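Local coordinates for competence protein ComEA-related protein (Thermus thermophilus, PDB 2DUY) that is of unknown function but carries paired helix-hairpin-helix motifs and, like others of its family, probably binds DNA, at residues P33-V38 and E67-Y72; R41-G46 and E53-V58. All blocks are in the same frame, centred on the assembly; numbering follows the deposited sequence.

Overall arrangement
Both interactions join the first helix-hairpin-helix motif to the second, and both draw on helix 37-45 or the hairpin leading into it. Interaction 1 brings the hairpin at 33-36 to the C-terminal part of helix 63-69; its side-chain contacts are apolar, with buried Ile35 and Leu69 inside and exposed Pro33 toward the surface. Interaction 2, about 11 Å away between centres, sets the C-terminal half of helix 37-45 against the 3-10 segment 53-57. It is the larger of the two and more mixed, adding to buried Ile43, Leu55 and Val58 a lysine-to-carbonyl bond nearer the surface. A salt bridge between Arg70 and Glu53 ties segment 67-72 to segment 53-58.

Interaction 1 (P33-V38 and E67-Y72); sequences PGIGPV and ERLRPY
Pro33 and Leu69 meet where the Pro-Gly-Ile-Gly hairpin of the first helix-hairpin-helix motif reaches the C-terminal part of helix 63-69 in the second. The contact between them is apolar. Leu69 divides its two methyls between two partners: CD2 lies beside the proline ring, 3.6 Å from Pro33 CG, the two side chains running alongside in opposite senses, while CD1 turns to the isoleucine and stops 3.9 Å from Ile35 CD1. With CG of Leu69 anti to its carbonyl carbon (chi1 -66°), the fork reaches the hairpin although the bond from CA to CB does not head straight at it. The same CD2 packs on the main chain, 3.3 Å from Pro33 O. An alanine in place of the leucine lacks both methyls, which would probably leave Pro33 and Ile35 without their shared partner and open a gap between the motifs. Leu32 extends this apolar patch, touching both Leu69 and Tyr72, and the Tyr72 ring contributes a looser contact, CE1 to Pro33 CG 4.4 Å.

Backbone hydrogen bonds hold the tyrosine in place. Tyr72 N donates to Leu69 O at 2.9 Å, and Tyr72, just before strand 73-74, also bonds through its main chain to Val19 in the parallel strand 19-20. Two carbonyl oxygens lie at the edge of the tyrosine ring and in its plane, Leu69 O and Arg68 O, the latter 3.5 Å from Tyr72 CE1.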
ATOM      1  N   PRO A  33      -1.005   1.095  -7.920  1.00 22.12           N
ATOM      2  CA  PRO A  33      -2.274   1.168  -8.641  1.00 23.57           C
ATOM      3  C   PRO A  33      -3.484   1.300  -7.719  1.00 23.09           C
ATOM      4  O   PRO A  33      -3.696   0.478  -6.828  1.00 25.23           O
ATOM      5  CB  PRO A  33      -2.279  -0.126  -9.452  1.00 23.48           C
ATOM      6  CG  PRO A  33      -1.491  -1.066  -8.592  1.00 24.60           C
ATOM      7  CD  PRO A  33      -0.342  -0.199  -8.137  1.00 23.40           C
ATOM      8  N   GLY A  34      -4.267   2.349  -7.928  1.00 23.07           N
ATOM      9  CA  GLY A  34      -5.456   2.549  -7.120  1.00 23.79           C
ATOM     10  C   GLY A  34      -5.252   3.272  -5.804  1.00 22.47           C
ATOM     11  O   GLY A  34      -6.205   3.465  -5.053  1.00 24.96           O
ATOM     12  N   ILE A  35      -4.023   3.687  -5.519  1.00 21.76           N
ATOM     13  CA  ILE A  35      -3.739   4.389  -4.268  1.00 20.00           C
ATOM     14  C   ILE A  35      -3.512   5.874  -4.490  1.00 20.68           C
ATOM     15  O   ILE A  35      -2.533   6.278  -5.115  1.00 21.95           O
ATOM     16  CB  ILE A  35      -2.497   3.802  -3.570  1.00 19.11           C
ATOM     17  CG1 ILE A  35      -2.740   2.328  -3.245  1.00 19.72           C
ATOM     18  CG2 ILE A  35      -2.187   4.596  -2.296  1.00 18.98           C
ATOM     19  CD1 ILE A  35      -4.023   2.064  -2.478  1.00 19.26           C
ATOM     20  N   GLY A  36      -4.430   6.677  -3.970  1.00 20.36           N
ATOM     21  CA  GLY A  36      -4.334   8.116  -4.103  1.00 21.97           C
ATOM     22  C   GLY A  36      -3.810   8.728  -2.817  1.00 22.80           C
ATOM     23  O   GLY A  36      -3.394   8.006  -1.910  1.00 20.88           O
ATOM     24  N   PRO A  37      -3.820  10.059  -2.704  1.00 23.79           N
ATOM     25  CA  PRO A  37      -3.327  10.712  -1.490  1.00 23.69           C
ATOM     26  C   PRO A  37      -4.094  10.378  -0.213  1.00 22.83           C
ATOM     27  O   PRO A  37      -3.504  10.320   0.862  1.00 24.09           O
ATOM     28  CB  PRO A  37      -3.390  12.195  -1.849  1.00 23.34           C
ATOM     29  CG  PRO A  37      -4.525  12.259  -2.822  1.00 25.51           C
ATOM     30  CD  PRO A  37      -4.276  11.057  -3.689  1.00 25.58           C
ATOM     31  N   VAL A  38      -5.397  10.161  -0.318  1.00 21.64           N
ATOM     32  CA  VAL A  38      -6.198   9.848   0.858  1.00 21.14           C
ATOM     33  C   VAL A  38      -5.907   8.447   1.372  1.00 20.31           C
ATOM     34  O   VAL A  38      -5.731   8.243   2.575  1.00 17.48           O
ATOM     35  CB  VAL A  38      -7.697   9.969   0.560  1.00 22.77           C
ATOM     36  CG1 VAL A  38      -8.511   9.483   1.751  1.00 23.81           C
ATOM     37  CG2 VAL A  38      -8.035  11.420   0.250  1.00 24.62           C
ATOM     38  N   GLU A  67      -6.445  -7.236  -3.876  1.00 27.25           N
ATOM     39  CA  GLU A  67      -6.123  -8.299  -4.820  1.00 30.06           C
ATOM     40  C   GLU A  67      -5.158  -7.815  -5.896  1.00 30.04           C
ATOM     41  O   GLU A  67      -4.212  -8.513  -6.268  1.00 29.87           O
ATOM     42  CB  GLU A  67      -7.406  -8.821  -5.473  1.00 33.27           C
ATOM     43  CG  GLU A  67      -7.216 -10.066  -6.328  1.00 39.31           C
ATOM     44  CD  GLU A  67      -8.526 -10.588  -6.910  1.00 42.66           C
ATOM     45  OE1 GLU A  67      -8.519 -11.684  -7.510  1.00 44.80           O
ATOM     46  OE2 GLU A  67      -9.562  -9.901  -6.770  1.00 44.79           O
ATOM     47  N   ARG A  68      -5.394  -6.608  -6.383  1.00 29.54           N
ATOM     48  CA  ARG A  68      -4.552  -6.040  -7.426  1.00 30.19           C
ATOM     49  C   ARG A  68      -3.175  -5.641  -6.914  1.00 27.48           C
ATOM     50  O   ARG A  68      -2.192  -5.711  -7.653  1.00 26.54           O
ATOM     51  CB  ARG A  68      -5.230  -4.811  -8.034  1.00 33.70           C
ATOM     52  CG  ARG A  68      -6.616  -5.064  -8.600  1.00 38.65           C
ATOM     53  CD  ARG A  68      -6.593  -6.044  -9.773  1.00 42.94           C
ATOM     54  NE  ARG A  68      -6.375  -7.428  -9.353  1.00 46.39           N
ATOM     55  CZ  ARG A  68      -6.581  -8.484 -10.134  1.00 48.52           C
ATOM     56  NH1 ARG A  68      -7.009  -8.315 -11.379  1.00 49.78           N
ATOM     57  NH2 ARG A  68      -6.370  -9.710  -9.672  1.00 49.47           N
ATOM     58  N   LEU A  69      -3.112  -5.221  -5.654  1.00 25.29           N
ATOM     59  CA  LEU A  69      -1.864  -4.771  -5.046  1.00 24.29           C
ATOM     60  C   LEU A  69      -0.931  -5.834  -4.492  1.00 22.56           C
ATOM     61  O   LEU A  69       0.259  -5.578  -4.335  1.00 21.86           O
ATOM     62  CB  LEU A  69      -2.155  -3.788  -3.913  1.00 25.11           C
ATOM     63  CG  LEU A  69      -2.770  -2.433  -4.239  1.00 26.14           C
ATOM     64  CD1 LEU A  69      -3.138  -1.736  -2.944  1.00 26.23           C
ATOM     65  CD2 LEU A  69      -1.799  -1.593  -5.048  1.00 26.77           C
ATOM     66  N   ARG A  70      -1.454  -7.015  -4.187  1.00 21.27           N
ATOM     67  CA  ARG A  70      -0.625  -8.064  -3.598  1.00 19.53           C
ATOM     68  C   ARG A  70       0.702  -8.351  -4.291  1.00 19.65           C
ATOM     69  O   ARG A  70       1.710  -8.591  -3.631  1.00 17.53           O
ATOM     70  CB  ARG A  70      -1.418  -9.367  -3.462  1.00 22.15           C
ATOM     71  CG  ARG A  70      -2.564  -9.273  -2.466  1.00 26.08           C
ATOM     72  CD  ARG A  70      -2.731 -10.566  -1.691  1.00 27.59           C
ATOM     73  NE  ARG A  70      -3.878 -10.493  -0.793  1.00 29.58           N
ATOM     74  CZ  ARG A  70      -5.134 -10.639  -1.189  1.00 28.35           C
ATOM     75  NH1 ARG A  70      -5.398 -10.876  -2.466  1.00 30.82           N
ATOM     76  NH2 ARG A  70      -6.126 -10.540  -0.314  1.00 27.36           N
ATOM     77  N   PRO A  71       0.724  -8.341  -5.630  1.00 16.97           N
ATOM     78  CA  PRO A  71       2.003  -8.620  -6.288  1.00 17.67           C
ATOM     79  C   PRO A  71       3.094  -7.576  -6.018  1.00 16.40           C
ATOM     80  O   PRO A  71       4.280  -7.893  -6.077  1.00 14.19           O
ATOM     81  CB  PRO A  71       1.619  -8.671  -7.769  1.00 18.25           C
ATOM     82  CG  PRO A  71       0.196  -9.170  -7.729  1.00 16.82           C
ATOM     83  CD  PRO A  71      -0.382  -8.348  -6.604  1.00 19.20           C
ATOM     84  N   TYR A  72       2.686  -6.343  -5.715  1.00 17.09           N
ATOM     85  CA  TYR A  72       3.628  -5.245  -5.490  1.00 19.41           C
ATOM     86  C   TYR A  72       3.999  -4.928  -4.039  1.00 17.91           C
ATOM     87  O   TYR A  72       4.860  -4.085  -3.797  1.00 19.46           O
ATOM     88  CB  TYR A  72       3.080  -3.949  -6.110  1.00 21.19           C
ATOM     89  CG  TYR A  72       2.567  -4.083  -7.525  1.00 24.51           C
ATOM     90  CD1 TYR A  72       1.294  -4.591  -7.778  1.00 27.65           C
ATOM     91  CD2 TYR A  72       3.372  -3.742  -8.614  1.00 28.63           C
ATOM     92  CE1 TYR A  72       0.838  -4.763  -9.082  1.00 30.60           C
ATOM     93  CE2 TYR A  72       2.926  -3.912  -9.918  1.00 30.75           C
ATOM     94  CZ  TYR A  72       1.658  -4.426 -10.143  1.00 31.24           C
ATOM     95  OH  TYR A  72       1.220  -4.628 -11.435  1.00 35.54           O
TER

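Interaction 2 (R41-G46 and E53-V58); sequences RRIVEG and EDLLKV
Val58, the loop residue that follows the 3-10 segment 53-57, points its side chain at helix 37-45 and packs against both Arg42 and Ile43, joining the second helix of the first helix-hairpin-helix motif to the second motif. Its two methyls part company: CG1, anti to the backbone N (chi1 -179°), presses on the root of the arginine, 3.5 Å from Arg42 CB, whereas CG2 faces the isoleucine, 4.3 Å from Ile43 CG1. Beyond CB, Arg42 turns from this contact; its chain is extended from CG to NE and carries the guanidinium to the carbonyl of Lys59, to which NH1 donates a hydrogen bond. The aliphatic root thus serves the packing and the charged end serves the following loop.

Deeper in, Ile43 and Leu55 lie obliquely across each other. One methyl of the leucine does the touching: Leu55 CD1 rests 3.8 Å from Ile43 CG1 and 4.1 Å from Ile43 CD1. Ile61 touches both side chains, and beyond them Leu29 packs on Ile43 and Leu66 on Leu55, so the pair belongs to the buried centre shared by the two motifs.

Nearer solvent, Lys57 reaches back across the connection to the end of the helix. Its first torsion sets CG between the backbone N and the carbonyl carbon, and a bend at chi3 (134°) brings the ammonium group to Gly46. Tyr49 lies against Lys57 and Val58, and its hydroxyl is hydrogen-bonded to Ile43 O. Pro48 O takes a further, weak bond from Lys57 NZ. The stronger bond runs from Lys57 NZ to Gly46 O, 2.8 Å long and nearly in line with the carbonyl, with a C=O...N angle of 163°.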
ATOM      1  N   ARG A  41      -2.345   8.179   2.807  1.00 15.61           N
ATOM      2  CA  ARG A  41      -2.298   8.752   4.155  1.00 17.20           C
ATOM      3  C   ARG A  41      -2.824   7.763   5.195  1.00 16.15           C
ATOM      4  O   ARG A  41      -2.223   7.582   6.256  1.00 14.67           O
ATOM      5  CB  ARG A  41      -3.138  10.025   4.219  1.00 21.00           C
ATOM      6  CG  ARG A  41      -2.890  10.858   5.462  1.00 26.86           C
ATOM      7  CD  ARG A  41      -4.043  11.820   5.756  1.00 31.60           C
ATOM      8  NE  ARG A  41      -5.002  11.246   6.702  1.00 37.80           N
ATOM      9  CZ  ARG A  41      -6.014  10.446   6.379  1.00 38.06           C
ATOM     10  NH1 ARG A  41      -6.232  10.109   5.112  1.00 40.20           N
ATOM     11  NH2 ARG A  41      -6.804   9.968   7.333  1.00 37.65           N
ATOM     12  N   ARG A  42      -3.957   7.131   4.900  1.00 15.42           N
ATOM     13  CA  ARG A  42      -4.536   6.162   5.832  1.00 14.62           C
ATOM     14  C   ARG A  42      -3.622   4.954   6.017  1.00 14.59           C
ATOM     15  O   ARG A  42      -3.562   4.372   7.096  1.00 14.74           O
ATOM     16  CB  ARG A  42      -5.902   5.685   5.333  1.00 16.56           C
ATOM     17  CG  ARG A  42      -6.960   6.775   5.325  1.00 19.30           C
ATOM     18  CD  ARG A  42      -8.229   6.310   4.640  1.00 20.17           C
ATOM     19  NE  ARG A  42      -9.283   7.318   4.722  1.00 22.06           N
ATOM     20  CZ  ARG A  42     -10.450   7.233   4.091  1.00 26.26           C
ATOM     21  NH1 ARG A  42     -10.716   6.180   3.320  1.00 26.10           N
ATOM     22  NH2 ARG A  42     -11.355   8.195   4.237  1.00 25.32           N
ATOM     23  N   ILE A  43      -2.924   4.561   4.960  1.00 15.13           N
ATOM     24  CA  ILE A  43      -2.018   3.426   5.068  1.00 14.47           C
ATOM     25  C   ILE A  43      -0.904   3.780   6.060  1.00 14.42           C
ATOM     26  O   ILE A  43      -0.601   2.991   6.943  1.00 15.33           O
ATOM     27  CB  ILE A  43      -1.419   3.049   3.691  1.00 13.35           C
ATOM     28  CG1 ILE A  43      -2.514   2.414   2.828  1.00 14.88           C
ATOM     29  CG2 ILE A  43      -0.233   2.073   3.864  1.00 13.64           C
ATOM     30  CD1 ILE A  43      -2.099   2.147   1.389  1.00 13.72           C
ATOM     31  N   VAL A  44      -0.308   4.965   5.930  1.00 14.12           N
ATOM     32  CA  VAL A  44       0.768   5.357   6.859  1.00 13.84           C
ATOM     33  C   VAL A  44       0.250   5.406   8.289  1.00 13.73           C
ATOM     34  O   VAL A  44       0.904   4.923   9.225  1.00 13.38           O
ATOM     35  CB  VAL A  44       1.359   6.754   6.539  1.00 13.98           C
ATOM     36  CG1 VAL A  44       2.406   7.126   7.603  1.00 14.05           C
ATOM     37  CG2 VAL A  44       1.997   6.751   5.164  1.00 13.88           C
ATOM     38  N   GLU A  45      -0.928   5.995   8.456  1.00 15.43           N
ATOM     39  CA  GLU A  45      -1.532   6.127   9.776  1.00 15.53           C
ATOM     40  C   GLU A  45      -1.872   4.787  10.417  1.00 17.05           C
ATOM     41  O   GLU A  45      -1.930   4.678  11.643  1.00 16.51           O
ATOM     42  CB  GLU A  45      -2.787   7.004   9.689  1.00 17.50           C
ATOM     43  CG  GLU A  45      -2.472   8.465   9.371  1.00 20.05           C
ATOM     44  CD  GLU A  45      -3.693   9.363   9.407  1.00 25.09           C
ATOM     45  OE1 GLU A  45      -3.518  10.597   9.459  1.00 24.28           O
ATOM     46  OE2 GLU A  45      -4.824   8.841   9.378  1.00 25.73           O
ATOM     47  N   GLY A  46      -2.086   3.767   9.590  1.00 14.75           N
ATOM     48  CA  GLY A  46      -2.416   2.458  10.118  1.00 15.79           C
ATOM     49  C   GLY A  46      -1.229   1.576  10.489  1.00 14.58           C
ATOM     50  O   GLY A  46      -1.422   0.456  10.962  1.00 16.67           O
ATOM     51  N   GLU A  53      -1.983  -8.612   4.436  1.00 13.39           N
ATOM     52  CA  GLU A  53      -3.417  -8.741   4.622  1.00 15.31           C
ATOM     53  C   GLU A  53      -3.954  -7.791   5.687  1.00 14.25           C
ATOM     54  O   GLU A  53      -5.165  -7.571   5.764  1.00 14.44           O
ATOM     55  CB  GLU A  53      -3.766 -10.185   4.974  1.00 18.12           C
ATOM     56  CG  GLU A  53      -5.016 -10.710   4.294  1.00 25.66           C
ATOM     57  CD  GLU A  53      -5.007 -10.528   2.782  1.00 26.52           C
ATOM     58  OE1 GLU A  53      -3.926 -10.299   2.181  1.00 29.07           O
ATOM     59  OE2 GLU A  53      -6.095 -10.630   2.189  1.00 29.24           O
ATOM     60  N   ASP A  54      -3.070  -7.224   6.502  1.00 12.19           N
ATOM     61  CA  ASP A  54      -3.520  -6.289   7.528  1.00 13.64           C
ATOM     62  C   ASP A  54      -3.984  -4.987   6.879  1.00 13.57           C
ATOM     63  O   ASP A  54      -4.577  -4.137   7.533  1.00 13.35           O
ATOM     64  CB  ASP A  54      -2.417  -6.003   8.559  1.00 12.58           C
ATOM     65  CG  ASP A  54      -2.119  -7.206   9.450  1.00 16.12           C
ATOM     66  OD1 ASP A  54      -3.026  -8.025   9.697  1.00 15.61           O
ATOM     67  OD2 ASP A  54      -0.975  -7.323   9.934  1.00 15.21           O
ATOM     68  N   LEU A  55      -3.725  -4.836   5.586  1.00 13.41           N
ATOM     69  CA  LEU A  55      -4.149  -3.634   4.874  1.00 14.37           C
ATOM     70  C   LEU A  55      -5.672  -3.532   4.883  1.00 15.15           C
ATOM     71  O   LEU A  55      -6.238  -2.456   4.641  1.00 17.27           O
ATOM     72  CB  LEU A  55      -3.632  -3.672   3.440  1.00 15.75           C
ATOM     73  CG  LEU A  55      -3.589  -2.367   2.659  1.00 19.17           C
ATOM     74  CD1 LEU A  55      -2.726  -1.323   3.409  1.00 18.26           C
ATOM     75  CD2 LEU A  55      -3.002  -2.663   1.280  1.00 18.69           C
ATOM     76  N   LEU A  56      -6.343  -4.644   5.168  1.00 14.13           N
ATOM     77  CA  LEU A  56      -7.800  -4.634   5.218  1.00 16.05           C
ATOM     78  C   LEU A  56      -8.316  -3.789   6.383  1.00 16.79           C
ATOM     79  O   LEU A  56      -9.524  -3.566   6.498  1.00 17.74           O
ATOM     80  CB  LEU A  56      -8.361  -6.061   5.312  1.00 15.47           C
ATOM     81  CG  LEU A  56      -8.230  -6.870   4.016  1.00 16.11           C
ATOM     82  CD1 LEU A  56      -8.771  -8.277   4.210  1.00 14.26           C
ATOM     83  CD2 LEU A  56      -9.008  -6.152   2.901  1.00 15.87           C
ATOM     84  N   LYS A  57      -7.418  -3.319   7.248  1.00 15.15           N
ATOM     85  CA  LYS A  57      -7.861  -2.465   8.352  1.00 15.34           C
ATOM     86  C   LYS A  57      -7.983  -1.015   7.888  1.00 14.43           C
ATOM     87  O   LYS A  57      -8.526  -0.176   8.604  1.00 15.56           O
ATOM     88  CB  LYS A  57      -6.886  -2.514   9.531  1.00 17.60           C
ATOM     89  CG  LYS A  57      -5.585  -1.766   9.315  1.00 19.67           C
ATOM     90  CD  LYS A  57      -4.821  -1.639  10.628  1.00 23.51           C
ATOM     91  CE  LYS A  57      -3.360  -1.993  10.463  1.00 24.55           C
ATOM     92  NZ  LYS A  57      -2.627  -1.888  11.762  1.00 23.82           N
ATOM     93  N   VAL A  58      -7.491  -0.725   6.686  1.00 14.08           N
ATOM     94  CA  VAL A  58      -7.530   0.638   6.159  1.00 14.67           C
ATOM     95  C   VAL A  58      -8.849   0.929   5.465  1.00 16.72           C
ATOM     96  O   VAL A  58      -9.268   0.180   4.585  1.00 15.24           O
ATOM     97  CB  VAL A  58      -6.392   0.878   5.156  1.00 15.52           C
ATOM     98  CG1 VAL A  58      -6.445   2.310   4.647  1.00 14.72           C
ATOM     99  CG2 VAL A  58      -5.057   0.596   5.818  1.00 13.75           C
TER